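Local coordinates for protein topoisomerase IV subunit A (Escherichia coli, PDB 1ZVT) that probably binds and bends DNA through this C-terminal beta-pinwheel domain, helping topoisomerase IV select its substrates in decatenation and the handling of supercoils, at residues 12-17 with 72-77; 46-51 with 113-118; 55-60 with 79-84. All blocks are in the same frame, centred on the assembly; numbering follows the deposited sequence.

Contact 1: 12-17 with 72-77; sequences GWVRSA and EPLTGK
The carbonyl oxygen of Gly12 is gripped twice. Leu74 N donates to Gly12 O at 2.8 Å, almost straight (169° at the hydrogen), and a water donates to the same oxygen at 3.0 Å. That water also accepts from Thr75 N, so it ties Gly12 to the short 3-10 segment 74-76. Next along, Val14 and Glu72 form an antiparallel hydrogen-bonded pair: Val14 N gives to Glu72 O at 2.9 Å, and Glu72 N gives back to Val14 O. Trp13 and Pro73 make the neighbouring non-hydrogen-bonded pair.

Strand 72-73 is an outermost strand of a four-stranded antiparallel blade of the beta-pinwheel, paired here with strand 13-18. It completes the blade only after the chain has run through strands 47-51 and 55-59 of the next one.

Trp13 and Pro73 lie side by side on one face of the sheet. Pro73 CD sits 3.7 Å from the centroid of the Trp13 six-membered ring, 3° from its normal, a CH-pi contact over the face. With chi1 at -74°, the indole leans to the backbone N side and is laid flat along the proline. On the other face Val14 CG2 meets Leu74 CD2 at 3.6 Å, the two side chains crossing at about a right angle. Glu72 also points to this face. Lys77 NZ reaches Glu72 OE2 on its syn side at 2.8 Å, a salt bridge within 72-77.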
ATOM      1  N   GLY A  12      -9.630  13.298  -4.367  1.00 22.31           N
ATOM      2  CA  GLY A  12     -10.219  12.067  -4.895  1.00 21.27           C
ATOM      3  C   GLY A  12     -10.808  12.207  -6.283  1.00 21.36           C
ATOM      4  O   GLY A  12     -11.737  11.470  -6.641  1.00 22.33           O
ATOM      5  N   TRP A  13     -10.241  13.116  -7.074  1.00 20.40           N
ATOM      6  CA  TRP A  13     -10.635  13.303  -8.459  1.00 20.60           C
ATOM      7  C   TRP A  13      -9.600  12.652  -9.342  1.00 19.94           C
ATOM      8  O   TRP A  13      -8.403  12.641  -9.013  1.00 19.97           O
ATOM      9  CB  TRP A  13     -10.741  14.791  -8.788  1.00 21.13           C
ATOM     10  CG  TRP A  13     -11.966  15.416  -8.183  1.00 21.42           C
ATOM     11  CD1 TRP A  13     -12.437  15.231  -6.913  1.00 22.23           C
ATOM     12  CD2 TRP A  13     -12.878  16.305  -8.826  1.00 21.80           C
ATOM     13  NE1 TRP A  13     -13.582  15.971  -6.716  1.00 22.65           N
ATOM     14  CE2 TRP A  13     -13.883  16.628  -7.881  1.00 22.29           C
ATOM     15  CE3 TRP A  13     -12.948  16.861 -10.111  1.00 19.96           C
ATOM     16  CZ2 TRP A  13     -14.945  17.495  -8.178  1.00 23.17           C
ATOM     17  CZ3 TRP A  13     -14.014  17.723 -10.410  1.00 22.65           C
ATOM     18  CH2 TRP A  13     -14.992  18.029  -9.445  1.00 23.24           C
ATOM     19  N   VAL A  14     -10.053  12.087 -10.453  1.00 18.57           N
ATOM     20  CA  VAL A  14      -9.153  11.322 -11.324  1.00 18.69           C
ATOM     21  C   VAL A  14      -9.266  11.737 -12.771  1.00 19.15           C
ATOM     22  O   VAL A  14     -10.288  12.270 -13.196  1.00 19.33           O
ATOM     23  CB  VAL A  14      -9.419   9.796 -11.244  1.00 18.75           C
ATOM     24  CG1 VAL A  14      -8.930   9.254  -9.925  1.00 20.66           C
ATOM     25  CG2 VAL A  14     -10.929   9.464 -11.432  1.00 18.46           C
ATOM     26  N   ARG A  15      -8.215  11.450 -13.541  1.00 19.94           N
ATOM     27  CA  ARG A  15      -8.260  11.586 -14.982  1.00 20.37           C
ATOM     28  C   ARG A  15      -7.249  10.617 -15.592  1.00 21.49           C
ATOM     29  O   ARG A  15      -6.384  10.096 -14.885  1.00 20.86           O
ATOM     30  CB  ARG A  15      -7.963  13.014 -15.403  1.00 20.72           C
ATOM     31  CG  ARG A  15      -6.494  13.388 -15.321  1.00 22.37           C
ATOM     32  CD  ARG A  15      -6.353  14.886 -15.318  1.00 26.13           C
ATOM     33  NE  ARG A  15      -6.433  15.479 -13.982  1.00 25.82           N
ATOM     34  CZ  ARG A  15      -6.379  16.785 -13.740  1.00 27.51           C
ATOM     35  NH1 ARG A  15      -6.261  17.654 -14.743  1.00 28.86           N
ATOM     36  NH2 ARG A  15      -6.442  17.234 -12.510  1.00 27.99           N
ATOM     37  N   SER A  16      -7.376  10.381 -16.895  1.00 22.60           N
ATOM     38  CA  SER A  16      -6.493   9.464 -17.626  1.00 24.06           C
ATOM     39  C   SER A  16      -5.817  10.269 -18.721  1.00 25.24           C
ATOM     40  O   SER A  16      -6.480  10.696 -19.668  1.00 27.05           O
ATOM     41  CB  SER A  16      -7.300   8.305 -18.237  1.00 25.06           C
ATOM     42  OG  SER A  16      -6.476   7.418 -18.986  1.00 25.92           O
ATOM     43  N   ALA A  17      -4.517  10.488 -18.588  1.00 24.29           N
ATOM     44  CA  ALA A  17      -3.762  11.284 -19.560  1.00 24.35           C
ATOM     45  C   ALA A  17      -3.130  10.357 -20.580  1.00 24.37           C
ATOM     46  O   ALA A  17      -2.703   9.263 -20.241  1.00 24.38           O
ATOM     47  CB  ALA A  17      -2.698  12.092 -18.858  1.00 24.35           C
ATOM     48  N   GLU A  72     -12.545  14.120 -12.679  1.00 22.12           N
ATOM     49  CA  GLU A  72     -13.907  13.887 -12.205  1.00 21.17           C
ATOM     50  C   GLU A  72     -13.843  13.127 -10.875  1.00 19.57           C
ATOM     51  O   GLU A  72     -12.924  12.343 -10.670  1.00 18.78           O
ATOM     52  CB  GLU A  72     -14.721  13.152 -13.280  1.00 21.13           C
ATOM     53  CG  GLU A  72     -14.438  11.690 -13.428  1.00 24.35           C
ATOM     54  CD  GLU A  72     -15.421  11.005 -14.360  1.00 24.07           C
ATOM     55  OE1 GLU A  72     -15.667  11.574 -15.478  1.00 24.00           O
ATOM     56  OE2 GLU A  72     -15.932   9.911 -13.950  1.00 25.72           O
ATOM     57  N   PRO A  73     -14.804  13.366  -9.959  1.00 19.25           N
ATOM     58  CA  PRO A  73     -14.716  12.761  -8.631  1.00 19.36           C
ATOM     59  C   PRO A  73     -14.894  11.242  -8.641  1.00 19.23           C
ATOM     60  O   PRO A  73     -15.790  10.721  -9.310  1.00 19.33           O
ATOM     61  CB  PRO A  73     -15.878  13.420  -7.856  1.00 19.59           C
ATOM     62  CG  PRO A  73     -16.858  13.820  -8.932  1.00 19.71           C
ATOM     63  CD  PRO A  73     -16.007  14.217 -10.112  1.00 19.21           C
ATOM     64  N   LEU A  74     -14.061  10.530  -7.886  1.00 19.22           N
ATOM     65  CA  LEU A  74     -14.275   9.083  -7.730  1.00 19.21           C
ATOM     66  C   LEU A  74     -15.621   8.719  -7.113  1.00 19.39           C
ATOM     67  O   LEU A  74     -16.151   7.646  -7.382  1.00 19.71           O
ATOM     68  CB  LEU A  74     -13.152   8.439  -6.915  1.00 19.61           C
ATOM     69  CG  LEU A  74     -11.893   8.300  -7.756  1.00 19.66           C
ATOM     70  CD1 LEU A  74     -10.725   7.932  -6.814  1.00 22.71           C
ATOM     71  CD2 LEU A  74     -12.109   7.222  -8.833  1.00 20.78           C
ATOM     72  N   THR A  75     -16.191   9.618  -6.315  1.00 19.87           N
ATOM     73  CA  THR A  75     -17.525   9.333  -5.761  1.00 20.87           C
ATOM     74  C   THR A  75     -18.598   9.216  -6.841  1.00 21.06           C
ATOM     75  O   THR A  75     -19.656   8.630  -6.589  1.00 21.69           O
ATOM     76  CB  THR A  75     -17.956  10.379  -4.730  1.00 21.46           C
ATOM     77  OG1 THR A  75     -17.817  11.679  -5.306  1.00 23.19           O
ATOM     78  CG2 THR A  75     -17.103  10.284  -3.465  1.00 23.16           C
ATOM     79  N   GLY A  76     -18.339   9.763  -8.036  1.00 21.06           N
ATOM     80  CA  GLY A  76     -19.255   9.619  -9.176  1.00 21.26           C
ATOM     81  C   GLY A  76     -19.116   8.274  -9.877  1.00 21.54           C
ATOM     82  O   GLY A  76     -19.930   7.929 -10.748  1.00 22.17           O
ATOM     83  N   LYS A  77     -18.084   7.515  -9.509  1.00 20.42           N
ATOM     84  CA  LYS A  77     -17.800   6.254 -10.171  1.00 21.68           C
ATOM     85  C   LYS A  77     -17.833   5.071  -9.224  1.00 21.05           C
ATOM     86  O   LYS A  77     -18.046   3.949  -9.669  1.00 21.21           O
ATOM     87  CB  LYS A  77     -16.444   6.288 -10.918  1.00 22.70           C
ATOM     88  CG  LYS A  77     -16.528   6.917 -12.324  1.00 28.13           C
ATOM     89  CD  LYS A  77     -15.844   6.070 -13.400  1.00 29.59           C
ATOM     90  CE  LYS A  77     -15.926   6.711 -14.792  1.00 29.15           C
ATOM     91  NZ  LYS A  77     -17.099   7.636 -15.043  1.00 24.96           N
TER
HETATM   92  O   HOH W   1     -14.252  11.676  -5.028  1.00 25.55           O

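Contact 2: 46-51 with 113-118; sequences PVVFVD and NDLVAR
Residues 46-50 run past residues 115-118 with their directions 118° apart, and the backbones come nearest at Val48 and Val116, whose CA atoms are 6.5 Å apart. No hydrogen bond joins the two segments. The contact is carried by apolar side chains, with one exposed arginine at its margin.

Val48 is the centre. Its two methyls serve different partners. Val48 CG1 meets Leu115 CD2 at 3.7 Å and also touches Leu115 CB, while Val48 CG2 rests on Val116 CG2 at 3.9 Å. The valine torsion explains the split: CG1 stands opposite the backbone N (chi1 158°), and CG2 lies beside that N. Both pairs of side chains cross at about a right angle.

Leu115 CD2 also reaches along the strand to Val50 CG2 at 4.1 Å, so one leucine methyl touches two valines two residues apart on the strand. At the other end, the Pro46 ring offers its CG to Val116 CG2 at 3.9 Å. Arg118 reaches the same proline. Its chain is extended from CG to NE, and this carries Arg118 NH2 to 3.7 Å from Pro46 CG. The guanidinium meets the ring obliquely, as a packing contact.

Within the loop, Val116 N donates to Asn113 O at 3.0 Å. This bond bends the loop just before Val116.

Strand 47-51 lies between strands 86-90 and 55-59 in its blade, bonded to both. Val116 and Val48 both rest on Ala58 of strand 55-59, and Leu115 packs against Leu125. The loop comes from the next blade, between strand 106-111 and strand 123-124, and covers the sheet on its way to that fourth strand.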
ATOM      1  N   PRO A  46      -7.259  -2.440 -16.443  1.00 21.31           N
ATOM      2  CA  PRO A  46      -7.973  -1.638 -15.442  1.00 19.76           C
ATOM      3  C   PRO A  46      -7.020  -0.864 -14.512  1.00 18.96           C
ATOM      4  O   PRO A  46      -5.874  -1.280 -14.318  1.00 17.76           O
ATOM      5  CB  PRO A  46      -8.733  -2.697 -14.637  1.00 20.67           C
ATOM      6  CG  PRO A  46      -7.848  -3.892 -14.718  1.00 21.07           C
ATOM      7  CD  PRO A  46      -7.289  -3.874 -16.120  1.00 22.03           C
ATOM      8  N   VAL A  47      -7.508   0.253 -13.972  1.00 17.81           N
ATOM      9  CA  VAL A  47      -6.875   0.898 -12.824  1.00 17.48           C
ATOM     10  C   VAL A  47      -7.669   0.557 -11.573  1.00 18.39           C
ATOM     11  O   VAL A  47      -8.890   0.505 -11.607  1.00 17.73           O
ATOM     12  CB  VAL A  47      -6.691   2.439 -13.008  1.00 16.84           C
ATOM     13  CG1 VAL A  47      -7.993   3.166 -13.370  1.00 18.28           C
ATOM     14  CG2 VAL A  47      -5.991   3.049 -11.749  1.00 16.75           C
ATOM     15  N   VAL A  48      -6.953   0.252 -10.493  1.00 17.59           N
ATOM     16  CA  VAL A  48      -7.582  -0.227  -9.259  1.00 17.61           C
ATOM     17  C   VAL A  48      -7.350   0.798  -8.146  1.00 18.25           C
ATOM     18  O   VAL A  48      -6.285   1.422  -8.091  1.00 18.15           O
ATOM     19  CB  VAL A  48      -7.001  -1.596  -8.873  1.00 18.73           C
ATOM     20  CG1 VAL A  48      -7.184  -1.891  -7.409  1.00 19.84           C
ATOM     21  CG2 VAL A  48      -7.643  -2.696  -9.731  1.00 19.80           C
ATOM     22  N   PHE A  49      -8.358   0.962  -7.286  1.00 17.34           N
ATOM     23  CA  PHE A  49      -8.328   1.837  -6.127  1.00 17.93           C
ATOM     24  C   PHE A  49      -8.626   0.992  -4.903  1.00 17.73           C
ATOM     25  O   PHE A  49      -9.480   0.088  -4.933  1.00 18.81           O
ATOM     26  CB  PHE A  49      -9.370   2.958  -6.270  1.00 18.11           C
ATOM     27  CG  PHE A  49      -9.125   3.820  -7.469  1.00 17.66           C
ATOM     28  CD1 PHE A  49      -9.730   3.527  -8.688  1.00 18.70           C
ATOM     29  CD2 PHE A  49      -8.228   4.888  -7.392  1.00 19.76           C
ATOM     30  CE1 PHE A  49      -9.458   4.306  -9.833  1.00 18.56           C
ATOM     31  CE2 PHE A  49      -7.945   5.666  -8.539  1.00 18.41           C
ATOM     32  CZ  PHE A  49      -8.573   5.363  -9.752  1.00 18.12           C
ATOM     33  N   VAL A  50      -7.928   1.285  -3.814  1.00 17.83           N
ATOM     34  CA  VAL A  50      -8.253   0.656  -2.534  1.00 18.44           C
ATOM     35  C   VAL A  50      -8.704   1.745  -1.542  1.00 18.86           C
ATOM     36  O   VAL A  50      -8.003   2.766  -1.377  1.00 19.84           O
ATOM     37  CB  VAL A  50      -7.046  -0.117  -1.980  1.00 18.59           C
ATOM     38  CG1 VAL A  50      -7.438  -0.769  -0.663  1.00 20.53           C
ATOM     39  CG2 VAL A  50      -6.586  -1.202  -2.987  1.00 18.96           C
ATOM     40  N   ASP A  51      -9.857   1.545  -0.912  1.00 18.76           N
ATOM     41  CA  ASP A  51     -10.353   2.542   0.067  1.00 19.39           C
ATOM     42  C   ASP A  51      -9.908   2.261   1.494  1.00 19.41           C
ATOM     43  O   ASP A  51      -9.284   1.224   1.780  1.00 19.49           O
ATOM     44  CB  ASP A  51     -11.883   2.793  -0.057  1.00 19.03           C
ATOM     45  CG  ASP A  51     -12.750   1.700   0.583  1.00 22.04           C
ATOM     46  OD1 ASP A  51     -12.271   0.916   1.418  1.00 23.25           O
ATOM     47  OD2 ASP A  51     -13.952   1.655   0.256  1.00 24.78           O
ATOM     48  N   ASN A 113      -5.105  -9.188 -10.157  1.00 20.73           N
ATOM     49  CA  ASN A 113      -6.413  -9.662 -10.583  1.00 21.72           C
ATOM     50  C   ASN A 113      -7.408  -9.783  -9.428  1.00 21.62           C
ATOM     51  O   ASN A 113      -8.592  -9.506  -9.606  1.00 22.22           O
ATOM     52  CB  ASN A 113      -6.308 -10.990 -11.330  1.00 23.24           C
ATOM     53  CG  ASN A 113      -7.600 -11.351 -12.010  1.00 26.78           C
ATOM     54  OD1 ASN A 113      -8.194 -12.388 -11.724  1.00 32.03           O
ATOM     55  ND2 ASN A 113      -8.078 -10.463 -12.862  1.00 30.05           N
ATOM     56  N   ASP A 114      -6.923 -10.161  -8.241  1.00 20.80           N
ATOM     57  CA  ASP A 114      -7.768 -10.308  -7.064  1.00 20.82           C
ATOM     58  C   ASP A 114      -8.360  -8.999  -6.604  1.00 20.21           C
ATOM     59  O   ASP A 114      -9.359  -9.004  -5.909  1.00 20.61           O
ATOM     60  CB  ASP A 114      -6.982 -10.912  -5.905  1.00 20.64           C
ATOM     61  CG  ASP A 114      -6.598 -12.353  -6.172  1.00 22.50           C
ATOM     62  OD1 ASP A 114      -7.448 -13.101  -6.713  1.00 26.99           O
ATOM     63  OD2 ASP A 114      -5.466 -12.734  -5.837  1.00 23.24           O
ATOM     64  N   LEU A 115      -7.738  -7.891  -6.995  1.00 19.36           N
ATOM     65  CA  LEU A 115      -8.264  -6.560  -6.645  1.00 19.89           C
ATOM     66  C   LEU A 115      -9.300  -6.057  -7.651  1.00 20.15           C
ATOM     67  O   LEU A 115     -10.012  -5.102  -7.371  1.00 20.54           O
ATOM     68  CB  LEU A 115      -7.125  -5.547  -6.557  1.00 20.62           C
ATOM     69  CG  LEU A 115      -6.340  -5.502  -5.246  1.00 21.50           C
ATOM     70  CD1 LEU A 115      -5.585  -6.772  -5.046  1.00 21.66           C
ATOM     71  CD2 LEU A 115      -5.367  -4.350  -5.301  1.00 23.75           C
ATOM     72  N   VAL A 116      -9.379  -6.691  -8.819  1.00 20.27           N
ATOM     73  CA  VAL A 116     -10.191  -6.124  -9.906  1.00 20.96           C
ATOM     74  C   VAL A 116     -11.667  -6.427  -9.677  1.00 21.33           C
ATOM     75  O   VAL A 116     -12.103  -7.580  -9.800  1.00 23.42           O
ATOM     76  CB  VAL A 116      -9.708  -6.617 -11.267  1.00 20.24           C
ATOM     77  CG1 VAL A 116     -10.654  -6.170 -12.413  1.00 22.58           C
ATOM     78  CG2 VAL A 116      -8.285  -6.135 -11.516  1.00 19.72           C
ATOM     79  N   ALA A 117     -12.416  -5.402  -9.289  1.00 21.42           N
ATOM     80  CA  ALA A 117     -13.854  -5.539  -9.043  1.00 21.31           C
ATOM     81  C   ALA A 117     -14.543  -4.415  -9.793  1.00 21.70           C
ATOM     82  O   ALA A 117     -14.426  -3.251  -9.408  1.00 21.56           O
ATOM     83  CB  ALA A 117     -14.152  -5.453  -7.581  1.00 21.34           C
ATOM     84  N   ARG A 118     -15.228  -4.762 -10.887  1.00 22.02           N
ATOM     85  CA  ARG A 118     -15.739  -3.757 -11.806  1.00 22.99           C
ATOM     86  C   ARG A 118     -17.119  -3.204 -11.404  1.00 21.51           C
ATOM     87  O   ARG A 118     -17.596  -2.244 -12.007  1.00 21.31           O
ATOM     88  CB  ARG A 118     -15.718  -4.294 -13.248  1.00 23.29           C
ATOM     89  CG  ARG A 118     -14.298  -4.695 -13.681  1.00 25.49           C
ATOM     90  CD  ARG A 118     -14.240  -5.421 -15.007  1.00 27.22           C
ATOM     91  NE  ARG A 118     -12.870  -5.786 -15.401  1.00 31.78           N
ATOM     92  CZ  ARG A 118     -12.008  -4.955 -15.985  1.00 33.15           C
ATOM     93  NH1 ARG A 118     -12.348  -3.697 -16.228  1.00 34.89           N
ATOM     94  NH2 ARG A 118     -10.795  -5.367 -16.307  1.00 32.69           N
TER

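Contact 3: 55-60 with 79-84; sequences RSYAID and TLPPGA
Arg55, the first residue of strand 55-59, points toward the loop 79-84 and lays its chain against a proline. Arg55 CD is 4.0 Å from Pro81 CG, the two side chains crossing obliquely. The chain then bends at chi3 (70°), and the guanidinium turns to another partner: NE is hydrogen-bonded to Ala121 O, and NH2 makes a weak bond to Gly122 O. The charged end is thus held by backbone carbonyls beside the short strand 123-124.

Ser56 OG bonds to Leu115 O, away from this contact. Tyr57 then does most of the touching. Its CG stands opposite the carbonyl carbon (chi1 -52°), and the ring drives its hydroxyl end into the loop. Tyr57 OH is 3.5 Å from both Leu80 CD2 and Pro81 CD. The same leucine methyl lies 3.7 Å from Tyr57 CZ, oblique to the ring. Thr79 O approaches the ring edge near its plane, 3.4 Å from Tyr57 OH. The hydroxyl has its hydrogen bond with Asp51 OD2.

Here the loop joins two blades of the beta-pinwheel: it leaves strand 72-73, the last of one four-stranded sheet, and leads to strand 86-90, an outer strand of the sheet that holds Tyr57. It crosses one face of that sheet with no strand pairing to 55-59. Thr79 is fixed by Arg120, which bonds to its OG1 and its backbone.

Pro81 to Ala84 form a type II turn, with Ala84 N bonded to Pro81 O at 3.1 Å and Gly83 at positive phi (80°).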
ATOM      1  N   ARG A  55     -11.716  -2.068   0.902  1.00 18.56           N
ATOM      2  CA  ARG A  55     -12.400  -2.473  -0.340  1.00 18.98           C
ATOM      3  C   ARG A  55     -11.571  -2.086  -1.557  1.00 18.26           C
ATOM      4  O   ARG A  55     -10.894  -1.071  -1.535  1.00 17.95           O
ATOM      5  CB  ARG A  55     -13.799  -1.836  -0.420  1.00 19.03           C
ATOM      6  CG  ARG A  55     -14.736  -2.288   0.724  1.00 20.64           C
ATOM      7  CD  ARG A  55     -16.193  -1.884   0.455  1.00 21.76           C
ATOM      8  NE  ARG A  55     -16.812  -2.650  -0.634  1.00 23.13           N
ATOM      9  CZ  ARG A  55     -17.435  -3.824  -0.496  1.00 25.74           C
ATOM     10  NH1 ARG A  55     -17.501  -4.437   0.691  1.00 24.10           N
ATOM     11  NH2 ARG A  55     -17.988  -4.402  -1.549  1.00 24.68           N
ATOM     12  N   SER A  56     -11.630  -2.887  -2.626  1.00 17.48           N
ATOM     13  CA  SER A  56     -10.963  -2.544  -3.893  1.00 17.02           C
ATOM     14  C   SER A  56     -11.974  -2.394  -5.043  1.00 16.95           C
ATOM     15  O   SER A  56     -13.042  -3.008  -5.032  1.00 17.18           O
ATOM     16  CB  SER A  56      -9.878  -3.559  -4.277  1.00 18.14           C
ATOM     17  OG  SER A  56     -10.440  -4.831  -4.559  1.00 21.23           O
ATOM     18  N   TYR A  57     -11.609  -1.573  -6.030  1.00 16.21           N
ATOM     19  CA  TYR A  57     -12.500  -1.198  -7.108  1.00 15.85           C
ATOM     20  C   TYR A  57     -11.671  -1.090  -8.365  1.00 17.40           C
ATOM     21  O   TYR A  57     -10.546  -0.593  -8.303  1.00 18.55           O
ATOM     22  CB  TYR A  57     -13.101   0.184  -6.859  1.00 16.15           C
ATOM     23  CG  TYR A  57     -13.761   0.409  -5.537  1.00 16.21           C
ATOM     24  CD1 TYR A  57     -13.004   0.715  -4.403  1.00 16.67           C
ATOM     25  CD2 TYR A  57     -15.156   0.392  -5.423  1.00 18.05           C
ATOM     26  CE1 TYR A  57     -13.629   0.961  -3.174  1.00 16.35           C
ATOM     27  CE2 TYR A  57     -15.774   0.636  -4.192  1.00 18.77           C
ATOM     28  CZ  TYR A  57     -14.999   0.926  -3.094  1.00 17.54           C
ATOM     29  OH  TYR A  57     -15.589   1.144  -1.873  1.00 20.00           O
ATOM     30  N   ALA A  58     -12.217  -1.530  -9.501  1.00 17.11           N
ATOM     31  CA  ALA A  58     -11.544  -1.326 -10.771  1.00 18.04           C
ATOM     32  C   ALA A  58     -12.345  -0.406 -11.692  1.00 18.09           C
ATOM     33  O   ALA A  58     -13.583  -0.482 -11.735  1.00 18.53           O
ATOM     34  CB  ALA A  58     -11.312  -2.649 -11.466  1.00 18.00           C
ATOM     35  N   ILE A  59     -11.634   0.437 -12.432  1.00 18.41           N
ATOM     36  CA  ILE A  59     -12.259   1.360 -13.389  1.00 19.14           C
ATOM     37  C   ILE A  59     -11.531   1.191 -14.733  1.00 19.25           C
ATOM     38  O   ILE A  59     -10.319   1.000 -14.771  1.00 18.05           O
ATOM     39  CB  ILE A  59     -12.150   2.839 -12.906  1.00 19.64           C
ATOM     40  CG1 ILE A  59     -13.014   3.088 -11.655  1.00 21.52           C
ATOM     41  CG2 ILE A  59     -12.504   3.850 -14.029  1.00 19.47           C
ATOM     42  CD1 ILE A  59     -12.998   4.567 -11.158  1.00 22.32           C
ATOM     43  N   ASP A  60     -12.286   1.232 -15.825  1.00 18.39           N
ATOM     44  CA  ASP A  60     -11.717   1.188 -17.176  1.00 18.99           C
ATOM     45  C   ASP A  60     -11.240   2.605 -17.551  1.00 18.52           C
ATOM     46  O   ASP A  60     -12.025   3.559 -17.551  1.00 18.64           O
ATOM     47  CB  ASP A  60     -12.800   0.666 -18.144  1.00 19.25           C
ATOM     48  CG  ASP A  60     -12.313   0.514 -19.587  1.00 23.98           C
ATOM     49  OD1 ASP A  60     -11.278   1.094 -19.980  1.00 27.57           O
ATOM     50  OD2 ASP A  60     -13.018  -0.177 -20.371  1.00 27.47           O
ATOM     51  N   THR A  79     -18.996   3.439  -5.226  1.00 20.38           N
ATOM     52  CA  THR A  79     -19.885   3.512  -4.066  1.00 22.36           C
ATOM     53  C   THR A  79     -19.026   3.283  -2.843  1.00 23.22           C
ATOM     54  O   THR A  79     -18.733   2.138  -2.488  1.00 24.42           O
ATOM     55  CB  THR A  79     -20.950   2.431  -4.101  1.00 22.48           C
ATOM     56  OG1 THR A  79     -21.674   2.517  -5.333  1.00 22.81           O
ATOM     57  CG2 THR A  79     -21.914   2.609  -2.920  1.00 22.13           C
ATOM     58  N   LEU A  80     -18.571   4.371  -2.238  1.00 24.42           N
ATOM     59  CA  LEU A  80     -17.719   4.277  -1.061  1.00 25.90           C
ATOM     60  C   LEU A  80     -18.557   4.161   0.204  1.00 26.87           C
ATOM     61  O   LEU A  80     -19.628   4.776   0.293  1.00 27.42           O
ATOM     62  CB  LEU A  80     -16.788   5.487  -0.988  1.00 26.44           C
ATOM     63  CG  LEU A  80     -15.850   5.722  -2.182  1.00 27.54           C
ATOM     64  CD1 LEU A  80     -15.043   7.001  -2.003  1.00 30.20           C
ATOM     65  CD2 LEU A  80     -14.923   4.536  -2.406  1.00 27.61           C
ATOM     66  N   PRO A  81     -18.085   3.362   1.183  1.00 27.32           N
ATOM     67  CA  PRO A  81     -18.728   3.327   2.497  1.00 28.33           C
ATOM     68  C   PRO A  81     -18.765   4.718   3.138  1.00 29.27           C
ATOM     69  O   PRO A  81     -17.942   5.574   2.811  1.00 29.17           O
ATOM     70  CB  PRO A  81     -17.822   2.385   3.305  1.00 28.57           C
ATOM     71  CG  PRO A  81     -17.200   1.499   2.274  1.00 28.38           C
ATOM     72  CD  PRO A  81     -16.958   2.409   1.102  1.00 27.35           C
ATOM     73  N   PRO A  82     -19.736   4.956   4.036  1.00 30.13           N
ATOM     74  CA  PRO A  82     -19.772   6.232   4.756  1.00 30.89           C
ATOM     75  C   PRO A  82     -18.412   6.631   5.353  1.00 30.92           C
ATOM     76  O   PRO A  82     -17.820   5.866   6.111  1.00 32.09           O
ATOM     77  CB  PRO A  82     -20.794   5.973   5.874  1.00 31.10           C
ATOM     78  CG  PRO A  82     -21.653   4.869   5.382  1.00 30.86           C
ATOM     79  CD  PRO A  82     -20.829   4.047   4.420  1.00 30.15           C
ATOM     80  N   GLY A  83     -17.900   7.801   4.978  1.00 31.11           N
ATOM     81  CA  GLY A  83     -16.670   8.336   5.568  1.00 30.64           C
ATOM     82  C   GLY A  83     -15.367   7.777   5.023  1.00 30.48           C
ATOM     83  O   GLY A  83     -14.283   8.216   5.420  1.00 30.78           O
ATOM     84  N   ALA A  84     -15.467   6.827   4.096  1.00 29.93           N
ATOM     85  CA  ALA A  84     -14.283   6.190   3.516  1.00 29.14           C
ATOM     86  C   ALA A  84     -13.638   7.130   2.522  1.00 28.71           C
ATOM     87  O   ALA A  84     -14.328   7.947   1.882  1.00 29.49           O
ATOM     88  CB  ALA A  84     -14.674   4.888   2.819  1.00 29.14           C
TER

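The three contacts chain together across neighbouring blades. Contacts 2 and 3 share one sheet and have centres about 9 Å apart. Two hydrogen bonds form the joint between them, Asp51 OD2 to Tyr57 OH at 2.7 Å and, probably, Ala58 N to Ala117 O at 2.8 Å. Contact 1 belongs to the preceding blade, its centre about 12 Å from that of contact 3 and about 14 Å from that of contact 2. Apolar packing joins it to both: Leu74 CD2 meets Ile59 CD1 at 3.6 Å, and Val14 CG1 meets Phe49 CZ at 3.9 Å. In contacts 1 and 2, a later part of the chain comes back onto an earlier strand after building part of the next blade.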